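Local coordinates for protein esterase (uncultured bacterium pCosCE1, PDB 7ATL) that hydrolyses carboxylic esters as a family VIII carboxylesterase and also shows promiscuous acyltransferase activity, at residues F61-S64 / S65-K68; R112-S116 / H117-L121; L173-D176 / V177-A180; G287-P291 / A292-L296. One frame throughout, in Å; residues are numbered along the deposited sequence.

Interaction 1: residues F61-S64 / S65-K68; sequences FRLS and SVSK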
loop_
_atom_site.group_PDB
_atom_site.type_symbol
_atom_site.label_atom_id
_atom_site.label_comp_id
_atom_site.label_asym_id
_atom_site.label_seq_id
_atom_site.Cartn_x
_atom_site.Cartn_y
_atom_site.Cartn_z
ATOM N N PHE A 61 -10.719 -1.281 -7.139
ATOM C CA PHE A 61 -10.742 -1.177 -5.663
ATOM C C PHE A 61 -10.164 0.158 -5.204
ATOM O O PHE A 61 -9.348 0.779 -5.909
ATOM C CB PHE A 61 -9.961 -2.317 -5.014
ATOM C CG PHE A 61 -10.540 -3.688 -5.215
ATOM C CD1 PHE A 61 -10.349 -4.363 -6.404
ATOM C CD2 PHE A 61 -11.218 -4.319 -4.193
ATOM C CE1 PHE A 61 -10.850 -5.640 -6.579
ATOM C CE2 PHE A 61 -11.744 -5.589 -4.376
ATOM C CZ PHE A 61 -11.558 -6.246 -5.569
ATOM N N ARG A 62 -10.616 0.585 -4.036
ATOM C CA ARG A 62 -9.879 1.552 -3.197
ATOM C C ARG A 62 -8.632 0.817 -2.721
ATOM O O ARG A 62 -8.797 -0.286 -2.158
ATOM C CB ARG A 62 -10.756 2.024 -2.031
ATOM C CG ARG A 62 -11.999 2.782 -2.477
ATOM C CD ARG A 62 -12.980 3.041 -1.361
ATOM N NE ARG A 62 -14.191 3.667 -1.874
ATOM C CZ ARG A 62 -15.210 3.023 -2.445
ATOM N NH1 ARG A 62 -15.212 1.705 -2.578
ATOM N NH2 ARG A 62 -16.248 3.712 -2.858
ATOM N N LEU A 63 -7.445 1.383 -2.954
ATOM C CA LEU A 63 -6.164 0.647 -2.744
ATOM C C LEU A 63 -5.560 0.876 -1.352
ATOM O O LEU A 63 -4.807 0.012 -0.957
ATOM C CB LEU A 63 -5.183 1.036 -3.848
ATOM C CG LEU A 63 -5.551 0.506 -5.235
ATOM C CD1 LEU A 63 -4.555 0.995 -6.273
ATOM C CD2 LEU A 63 -5.614 -1.007 -5.231
ATOM N N SER A 64 -5.933 1.937 -0.623
ATOM C CA SER A 64 -5.260 2.451 0.616
ATOM C C SER A 64 -3.734 2.301 0.461
ATOM O O SER A 64 -3.212 2.828 -0.537
ATOM C CB SER A 64 -5.820 1.838 1.900
ATOM O OG SER A 64 -5.890 0.414 1.838
ATOM N N SER A 65 -3.035 1.569 1.333
ATOM C CA SER A 65 -1.546 1.529 1.316
ATOM C C SER A 65 -0.987 0.771 0.107
ATOM O O SER A 65 0.221 0.834 -0.102
ATOM C CB SER A 65 -0.995 0.981 2.569
ATOM O OG SER A 65 -1.194 1.897 3.632
ATOM N N VAL A 66 -1.812 0.138 -0.716
ATOM C CA VAL A 66 -1.297 -0.412 -1.998
ATOM C C VAL A 66 -0.899 0.758 -2.900
ATOM O O VAL A 66 -0.178 0.509 -3.870
ATOM C CB VAL A 66 -2.268 -1.402 -2.664
ATOM C CG1 VAL A 66 -1.735 -1.908 -3.998
ATOM C CG2 VAL A 66 -2.553 -2.557 -1.727
ATOM N N SER A 67 -1.250 1.984 -2.530
ATOM C CA SER A 67 -0.767 3.244 -3.167
ATOM C C SER A 67 0.763 3.394 -3.018
ATOM O O SER A 67 1.409 3.979 -3.912
ATOM C CB SER A 67 -1.490 4.475 -2.593
ATOM O OG SER A 67 -2.917 4.356 -2.622
ATOM N N LYS A 68 1.337 2.920 -1.919
ATOM C CA LYS A 68 2.762 3.170 -1.553
ATOM C C LYS A 68 3.744 2.585 -2.575
ATOM O O LYS A 68 4.663 3.281 -3.019
ATOM C CB LYS A 68 3.000 2.653 -0.132
ATOM C CG LYS A 68 2.279 3.502 0.896
ATOM C CD LYS A 68 2.480 3.071 2.303
ATOM C CE LYS A 68 2.071 4.175 3.269
ATOM N NZ LYS A 68 0.604 4.199 3.497
#

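Interaction 2: residues R112-S116 / H117-L121; sequences RHLLS and HTAGL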
loop_
_atom_site.group_PDB
_atom_site.type_symbol
_atom_site.label_atom_id
_atom_site.label_comp_id
_atom_site.label_asym_id
_atom_site.label_seq_id
_atom_site.Cartn_x
_atom_site.Cartn_y
_atom_site.Cartn_z
ATOM N N ARG A 112 15.704 8.485 1.431
ATOM C CA ARG A 112 15.753 7.040 1.797
ATOM C C ARG A 112 14.969 6.812 3.099
ATOM O O ARG A 112 14.506 5.663 3.352
ATOM C CB ARG A 112 17.189 6.519 1.942
ATOM C CG ARG A 112 18.035 7.273 2.964
ATOM C CD ARG A 112 19.374 6.609 3.193
ATOM N NE ARG A 112 20.279 6.836 2.073
ATOM C CZ ARG A 112 20.603 5.945 1.134
ATOM N NH1 ARG A 112 20.085 4.727 1.127
ATOM N NH2 ARG A 112 21.433 6.305 0.177
ATOM N N HIS A 113 14.877 7.842 3.936
ATOM C CA HIS A 113 14.112 7.765 5.195
ATOM C C HIS A 113 12.627 7.754 4.818
ATOM O O HIS A 113 11.865 6.943 5.405
ATOM C CB HIS A 113 14.486 8.892 6.176
ATOM C CG HIS A 113 15.925 8.994 6.559
ATOM N ND1 HIS A 113 16.561 10.232 6.712
ATOM C CD2 HIS A 113 16.856 8.058 6.855
ATOM C CE1 HIS A 113 17.813 10.048 7.084
ATOM N NE2 HIS A 113 18.022 8.731 7.179
ATOM N N LEU A 114 12.195 8.613 3.896
ATOM C CA LEU A 114 10.775 8.567 3.443
ATOM C C LEU A 114 10.430 7.151 2.927
ATOM O O LEU A 114 9.375 6.624 3.300
ATOM C CB LEU A 114 10.498 9.625 2.370
ATOM C CG LEU A 114 10.558 11.084 2.809
ATOM C CD1 LEU A 114 10.127 12.002 1.676
ATOM C CD2 LEU A 114 9.697 11.322 4.038
ATOM N N LEU A 115 11.289 6.546 2.107
ATOM C CA LEU A 115 11.005 5.267 1.405
ATOM C C LEU A 115 10.846 4.105 2.397
ATOM O O LEU A 115 10.148 3.135 2.045
ATOM C CB LEU A 115 12.145 4.987 0.426
ATOM C CG LEU A 115 12.249 5.967 -0.735
ATOM C CD1 LEU A 115 13.495 5.697 -1.559
ATOM C CD2 LEU A 115 11.016 5.888 -1.616
ATOM N N SER A 116 11.486 4.172 3.566
ATOM C CA SER A 116 11.578 3.057 4.539
ATOM C C SER A 116 10.882 3.442 5.841
ATOM O O SER A 116 10.947 2.652 6.801
ATOM C CB SER A 116 13.023 2.648 4.764
ATOM O OG SER A 116 13.596 2.126 3.568
ATOM N N HIS A 117 10.228 4.604 5.882
ATOM C CA HIS A 117 9.403 5.044 7.041
ATOM C C HIS A 117 10.282 5.203 8.289
ATOM O O HIS A 117 9.840 4.788 9.362
ATOM C CB HIS A 117 8.245 4.054 7.286
ATOM C CG HIS A 117 7.213 4.050 6.210
ATOM N ND1 HIS A 117 6.246 5.022 6.127
ATOM C CD2 HIS A 117 7.005 3.211 5.170
ATOM C CE1 HIS A 117 5.479 4.780 5.079
ATOM N NE2 HIS A 117 5.930 3.680 4.470
ATOM N N THR A 118 11.464 5.793 8.147
ATOM C CA THR A 118 12.418 6.056 9.251
ATOM C C THR A 118 12.563 7.569 9.420
ATOM O O THR A 118 13.473 7.988 10.152
ATOM C CB THR A 118 13.783 5.401 8.969
ATOM O OG1 THR A 118 14.347 6.003 7.798
ATOM C CG2 THR A 118 13.714 3.907 8.746
ATOM N N ALA A 119 11.730 8.367 8.745
ATOM C CA ALA A 119 11.789 9.855 8.739
ATOM C C ALA A 119 11.409 10.463 10.098
ATOM O O ALA A 119 11.605 11.685 10.270
ATOM C CB ALA A 119 10.856 10.392 7.695
ATOM N N GLY A 120 10.828 9.666 11.002
ATOM C CA GLY A 120 10.315 10.137 12.301
ATOM C C GLY A 120 8.889 10.657 12.203
ATOM O O GLY A 120 8.359 11.194 13.218
ATOM N N LEU A 121 8.261 10.465 11.049
ATOM C CA LEU A 121 6.845 10.828 10.835
ATOM C C LEU A 121 5.937 9.739 11.411
ATOM O O LEU A 121 6.438 8.617 11.755
ATOM C CB LEU A 121 6.632 11.042 9.339
ATOM C CG LEU A 121 7.458 12.190 8.767
ATOM C CD1 LEU A 121 7.498 12.142 7.245
ATOM C CD2 LEU A 121 6.905 13.517 9.256
#

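Interaction 3: residues L173-D176 / V177-A180; sequences LAID and VLGA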
loop_
_atom_site.group_PDB
_atom_site.type_symbol
_atom_site.label_atom_id
_atom_site.label_comp_id
_atom_site.label_asym_id
_atom_site.label_seq_id
_atom_site.Cartn_x
_atom_site.Cartn_y
_atom_site.Cartn_z
ATOM N N LEU A 173 3.023 8.809 7.263
ATOM C CA LEU A 173 2.665 9.695 6.138
ATOM C C LEU A 173 3.866 9.962 5.230
ATOM O O LEU A 173 3.739 10.845 4.390
ATOM C CB LEU A 173 2.173 11.000 6.758
ATOM C CG LEU A 173 0.715 10.987 7.213
ATOM C CD1 LEU A 173 0.423 12.199 8.096
ATOM C CD2 LEU A 173 -0.204 10.951 6.002
ATOM N N ALA A 174 4.970 9.232 5.358
ATOM C CA ALA A 174 6.199 9.550 4.594
ATOM C C ALA A 174 5.917 9.519 3.095
ATOM O O ALA A 174 6.554 10.304 2.371
ATOM C CB ALA A 174 7.338 8.615 4.935
ATOM N N ILE A 175 5.060 8.617 2.626
ATOM C CA ILE A 175 4.870 8.432 1.154
ATOM C C ILE A 175 3.977 9.572 0.633
ATOM O O ILE A 175 4.121 9.926 -0.544
ATOM C CB ILE A 175 4.379 7.009 0.790
ATOM C CG1 ILE A 175 5.313 5.932 1.337
ATOM C CG2 ILE A 175 4.230 6.845 -0.716
ATOM C CD1 ILE A 175 6.762 6.115 0.918
ATOM N N ASP A 176 3.134 10.157 1.485
ATOM C CA ASP A 176 2.351 11.368 1.133
ATOM C C ASP A 176 3.347 12.509 0.927
ATOM O O ASP A 176 3.192 13.275 -0.067
ATOM C CB ASP A 176 1.278 11.706 2.176
ATOM C CG ASP A 176 0.156 10.678 2.290
ATOM O OD1 ASP A 176 0.481 9.483 2.502
ATOM O OD2 ASP A 176 -1.039 11.081 2.171
ATOM N N VAL A 177 4.355 12.601 1.799
ATOM C CA VAL A 177 5.442 13.612 1.662
ATOM C C VAL A 177 6.209 13.343 0.353
ATOM O O VAL A 177 6.423 14.305 -0.410
ATOM C CB VAL A 177 6.359 13.652 2.902
ATOM C CG1 VAL A 177 7.477 14.669 2.730
ATOM C CG2 VAL A 177 5.566 13.963 4.163
ATOM N N LEU A 178 6.546 12.079 0.072
ATOM C CA LEU A 178 7.317 11.686 -1.130
ATOM C C LEU A 178 6.580 12.175 -2.376
ATOM O O LEU A 178 7.227 12.754 -3.274
ATOM C CB LEU A 178 7.505 10.168 -1.136
ATOM C CG LEU A 178 8.359 9.615 -2.283
ATOM C CD1 LEU A 178 9.766 10.201 -2.296
ATOM C CD2 LEU A 178 8.408 8.106 -2.189
ATOM N N GLY A 179 5.264 11.991 -2.409
ATOM C CA GLY A 179 4.394 12.447 -3.512
ATOM C C GLY A 179 4.611 13.911 -3.833
ATOM O O GLY A 179 4.812 14.241 -5.014
ATOM N N ALA A 180 4.609 14.760 -2.807
ATOM C CA ALA A 180 4.842 16.209 -2.964
ATOM C C ALA A 180 6.279 16.441 -3.447
ATOM O O ALA A 180 6.486 17.264 -4.343
ATOM C CB ALA A 180 4.534 16.928 -1.675
#

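Interaction 4: residues G287-P291 / A292-L296; sequences GILQP and ATAAL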
loop_
_atom_site.group_PDB
_atom_site.type_symbol
_atom_site.label_atom_id
_atom_site.label_comp_id
_atom_site.label_asym_id
_atom_site.label_seq_id
_atom_site.Cartn_x
_atom_site.Cartn_y
_atom_site.Cartn_z
ATOM N N GLY A 287 13.951 -0.779 -19.984
ATOM C CA GLY A 287 13.591 0.643 -20.151
ATOM C C GLY A 287 12.565 1.144 -19.138
ATOM O O GLY A 287 11.900 2.146 -19.454
ATOM N N ILE A 288 12.435 0.515 -17.962
ATOM C CA ILE A 288 11.478 0.968 -16.906
ATOM C C ILE A 288 12.165 0.945 -15.533
ATOM O O ILE A 288 12.177 1.993 -14.861
ATOM C CB ILE A 288 10.181 0.130 -16.961
ATOM C CG1 ILE A 288 9.450 0.363 -18.289
ATOM C CG2 ILE A 288 9.280 0.416 -15.766
ATOM C CD1 ILE A 288 8.259 -0.536 -18.526
ATOM N N LEU A 289 12.707 -0.203 -15.132
ATOM C CA LEU A 289 13.402 -0.377 -13.843
ATOM C C LEU A 289 14.517 -1.412 -14.009
ATOM O O LEU A 289 14.209 -2.541 -14.405
ATOM C CB LEU A 289 12.361 -0.806 -12.803
ATOM C CG LEU A 289 12.847 -0.833 -11.354
ATOM C CD1 LEU A 289 12.974 0.575 -10.791
ATOM C CD2 LEU A 289 11.911 -1.656 -10.490
ATOM N N GLN A 290 15.757 -1.019 -13.725
ATOM C CA GLN A 290 16.969 -1.879 -13.805
ATOM C C GLN A 290 16.876 -2.977 -12.745
ATOM O O GLN A 290 16.431 -2.746 -11.617
ATOM C CB GLN A 290 18.266 -1.077 -13.614
ATOM C CG GLN A 290 18.455 0.119 -14.552
ATOM C CD GLN A 290 18.591 -0.255 -16.011
ATOM O OE1 GLN A 290 19.454 0.256 -16.726
ATOM N NE2 GLN A 290 17.719 -1.129 -16.490
ATOM N N PRO A 291 17.277 -4.221 -13.091
ATOM C CA PRO A 291 17.340 -5.312 -12.111
ATOM C C PRO A 291 18.012 -4.907 -10.781
ATOM O O PRO A 291 17.562 -5.324 -9.721
ATOM C CB PRO A 291 18.190 -6.370 -12.847
ATOM C CG PRO A 291 17.895 -6.133 -14.314
ATOM C CD PRO A 291 17.696 -4.637 -14.444
ATOM N N ALA A 292 19.090 -4.120 -10.867
ATOM C CA ALA A 292 19.895 -3.652 -9.708
ATOM C C ALA A 292 19.024 -2.811 -8.764
ATOM O O ALA A 292 19.142 -2.999 -7.528
ATOM C CB ALA A 292 21.109 -2.886 -10.182
ATOM N N THR A 293 18.207 -1.914 -9.319
ATOM C CA THR A 293 17.225 -1.083 -8.566
ATOM C C THR A 293 16.206 -2.007 -7.870
ATOM O O THR A 293 15.996 -1.848 -6.637
ATOM C CB THR A 293 16.536 -0.076 -9.489
ATOM O OG1 THR A 293 17.532 0.494 -10.330
ATOM C CG2 THR A 293 15.824 1.030 -8.744
ATOM N N ALA A 294 15.616 -2.954 -8.606
ATOM C CA ALA A 294 14.709 -3.966 -8.034
ATOM C C ALA A 294 15.392 -4.597 -6.831
ATOM O O ALA A 294 14.754 -4.678 -5.770
ATOM C CB ALA A 294 14.343 -5.021 -9.046
ATOM N N ALA A 295 16.638 -5.047 -6.986
ATOM C CA ALA A 295 17.396 -5.734 -5.903
ATOM C C ALA A 295 17.597 -4.786 -4.723
ATOM O O ALA A 295 17.512 -5.269 -3.580
ATOM C CB ALA A 295 18.727 -6.244 -6.396
ATOM N N LEU A 296 17.908 -3.520 -5.011
ATOM C CA LEU A 296 18.074 -2.442 -4.000
ATOM C C LEU A 296 16.775 -2.295 -3.194
ATOM O O LEU A 296 16.854 -2.209 -1.949
ATOM C CB LEU A 296 18.430 -1.134 -4.709
ATOM C CG LEU A 296 18.520 0.111 -3.825
ATOM C CD1 LEU A 296 19.575 -0.073 -2.745
ATOM C CD2 LEU A 296 18.820 1.362 -4.657
#

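Interaction 1: residues F61-S64 / S65-K68
Leu63 and Val66 meet at an oblique crossing where strand 61-62 gives way to helix 67-80. Their closest side-chain atoms are the beta carbons, Leu63 CB and Val66 CB, 4.0 Å apart, and farther out Leu63 CD2 approaches Val66 CG1. The Leu63 carbonyl is drawn in as well: Val66 N donates to Leu63 O at 3.0 Å, coming from above the carbonyl plane, and Val66 CB also lies close to this oxygen. Val66 also packs against His345 and Trp347.

Ser67 grips the next carbonyl twice. Its hydroxyl lies beside its own backbone N (chi1 -52°), on the side where the N-H already points at Ser64 O, and so joins it on that acceptor: Ser67 OG gives a short bond of 2.6 Å to Ser64 O, nearly along the C=O axis, and Ser67 N bonds to Ser64 O at 2.9 Å from a tilt off the plane. Ser67 OG is also bonded to Met267 N. Ser64 has a positive phi (37°), so the chain turns sharply here, and Ser64 OG makes a weak bond, 3.0 Å, to Leu63 O and a further one with Tyr343 N.

Ser65 and Lys68 fit the S-x-x-K pattern of serine beta-lactamase relatives. Ser65 OG bonds to Tyr171 OH and to a bound pentaethylene glycol, and Lys68 NZ to Tyr123 OH, Tyr171 OH and Gly264 O. With the carbonyls of Leu63 and Ser64 held by the backbone N-H groups of Val66 and Ser67, the backbone on both sides of Ser65 is fixed, as suits a probable nucleophile presented at a helix start.

Interaction 2: residues R112-S116 / H117-L121
A Schellman motif ends helix 111-116, with His117 and Thr118 folding back onto His113 and Leu114. Thr118 N reaches back to His113 O at 3.0 Å in a nearly straight bond (166° at the hydrogen), and His117 N makes a weak one to Leu114 O at 3.4 Å. The positive phi of His117 (63°) is what turns the chain out of the helix.

Beyond the backbone, Thr118 and His113 meet at about a right angle: Thr118 OG1 lies against His113 CB at 3.3 Å. The imidazole of His113 is held by its own ND1 bond to Lys110 N. The CD2 branch of Leu114 does the apolar work, touching Ala119 CB at 3.9 Å and Leu121 CD1 at 4.0 Å, so the departing chain is packed back onto the last helical turn.

The His117 ring has Leu114 O over one face. Its ND1 bonds to Ser172 OG, its ring meets that of Tyr171 with the planes about 50° apart, and it touches Lys68. Ser116 OG is satisfied by Gly316 O. Two backward bonds, a residue of positive phi and apolar contacts across the exit are those of a Schellman helix C-terminus, here lying next to the probable S-x-x-K site.

Interaction 3: residues L173-D176 / V177-A180
Ile175 and Leu178 lie side by side and point the same way from the first turns of helix 174-186, touching through Ile175 CD1 and Leu178 CD2 at 4.0 Å. Leu178 has CG anti to its backbone N (chi1 -177°), Ile175 has CG1 beside its own N, and the two methyl ends meet. That one pair is the whole of the apolar side-chain contact; beyond it Ile175 rests on Lys68, Ile71 and Thr72 of helix 67-80, and Leu178 on Ala75.

The tight part is the backbone. Val177 N donates to the carbonyl of the N-cap residue, Leu173 O, at 3.2 Å and in the carbonyl plane. Next come Leu178 N to Ala174 O at 2.9 Å and Gly179 N to Ile175 O at 3.0 Å, both from donors tilted off the plane. Val177 CB sits 3.4 Å from Ala174 O, and its CG2 branch swings toward Leu173 O.

The contact slackens at its far end, where Ala180 N makes only a weak bond, 3.4 Å, to Asp176 O. No side opens to solvent, since all eight residues are buried; Val177 and Ala180 press on Leu153 of helix 149-157. Asp176 leads its carboxylate off the helix: OD2 bonds to Ser262 OG, and OD1 weakly to Gly264 N, in the residue whose carbonyl receives Lys68 NZ. Regular i to i+4 bonding just after an N-cap, with apolar residues on several flanks, is what the start of a buried alpha-helix in the core of a beta-lactamase-like fold looks like.

Interaction 4: residues G287-P291 / A292-L296
Hydrogen bonds from the helix back to Gln290 and Pro291 form the frame. Ala294 N bonds to Gln290 O at 3.1 Å and almost straight, 170° at the hydrogen; Gln290 is at the N-cap position of helix 291-297. One residue on, Ala295 N bonds to Pro291 O at 2.9 Å with the donor tilted slightly from the carbonyl plane. Proline suits this first helical position, because its nitrogen has no hydrogen to give and none is called for there.

The apolar contact falls to Leu289, whose side chain crosses that of Thr293 at a slant. With CG anti to the backbone N (chi1 -171°), the end of the side chain is brought near the helix, and Leu289 CD1 touches Thr293 CG2 at 3.5 Å. The other branch is looser: Leu289 CD2 stands 4.4 Å from Ala294 CB. Leu289 then continues onto Leu73 of helix 67-80, and Thr293 onto Met76.

Among the polar side chains, Thr293 OG1 is hydrogen-bonded to Glu80 OE2. The same carboxylate oxygen receives Gln290 N, so a single acidic group ties both the residue before the helix and its first turn to helix 67-80. The Gln290 side chain, bent at chi2, leads away from the helix, and Gln290, Pro291 and Ala292 are all exposed, in contrast with buried Leu289 and Thr293. This is a surface helix N-terminus: Gln290 at the N-cap position, proline as the first helical residue and a leucine just ahead tucked against the helix.

Overall arrangement
The four contacts come in series along the chain, none nesting in or crossing another, and each closes no more than a turn. Interaction 1 opens helix 67-80 from strand 61-62; interaction 2 ends helix 111-116; interaction 3 begins helix 174-186; interaction 4 begins helix 291-297. The first three meet physically. Lys68 CE packs on His117 CE1 at 3.9 Å, and Lys68 also packs on Ile175, while interactions 2 and 3 join through Leu115 CD2 and Leu178 CD2 at 3.5 Å. Interaction 4 stays apart, its nearest atoms about 6 Å from interaction 2, but leans on helix 67-80, which thus forms the common support.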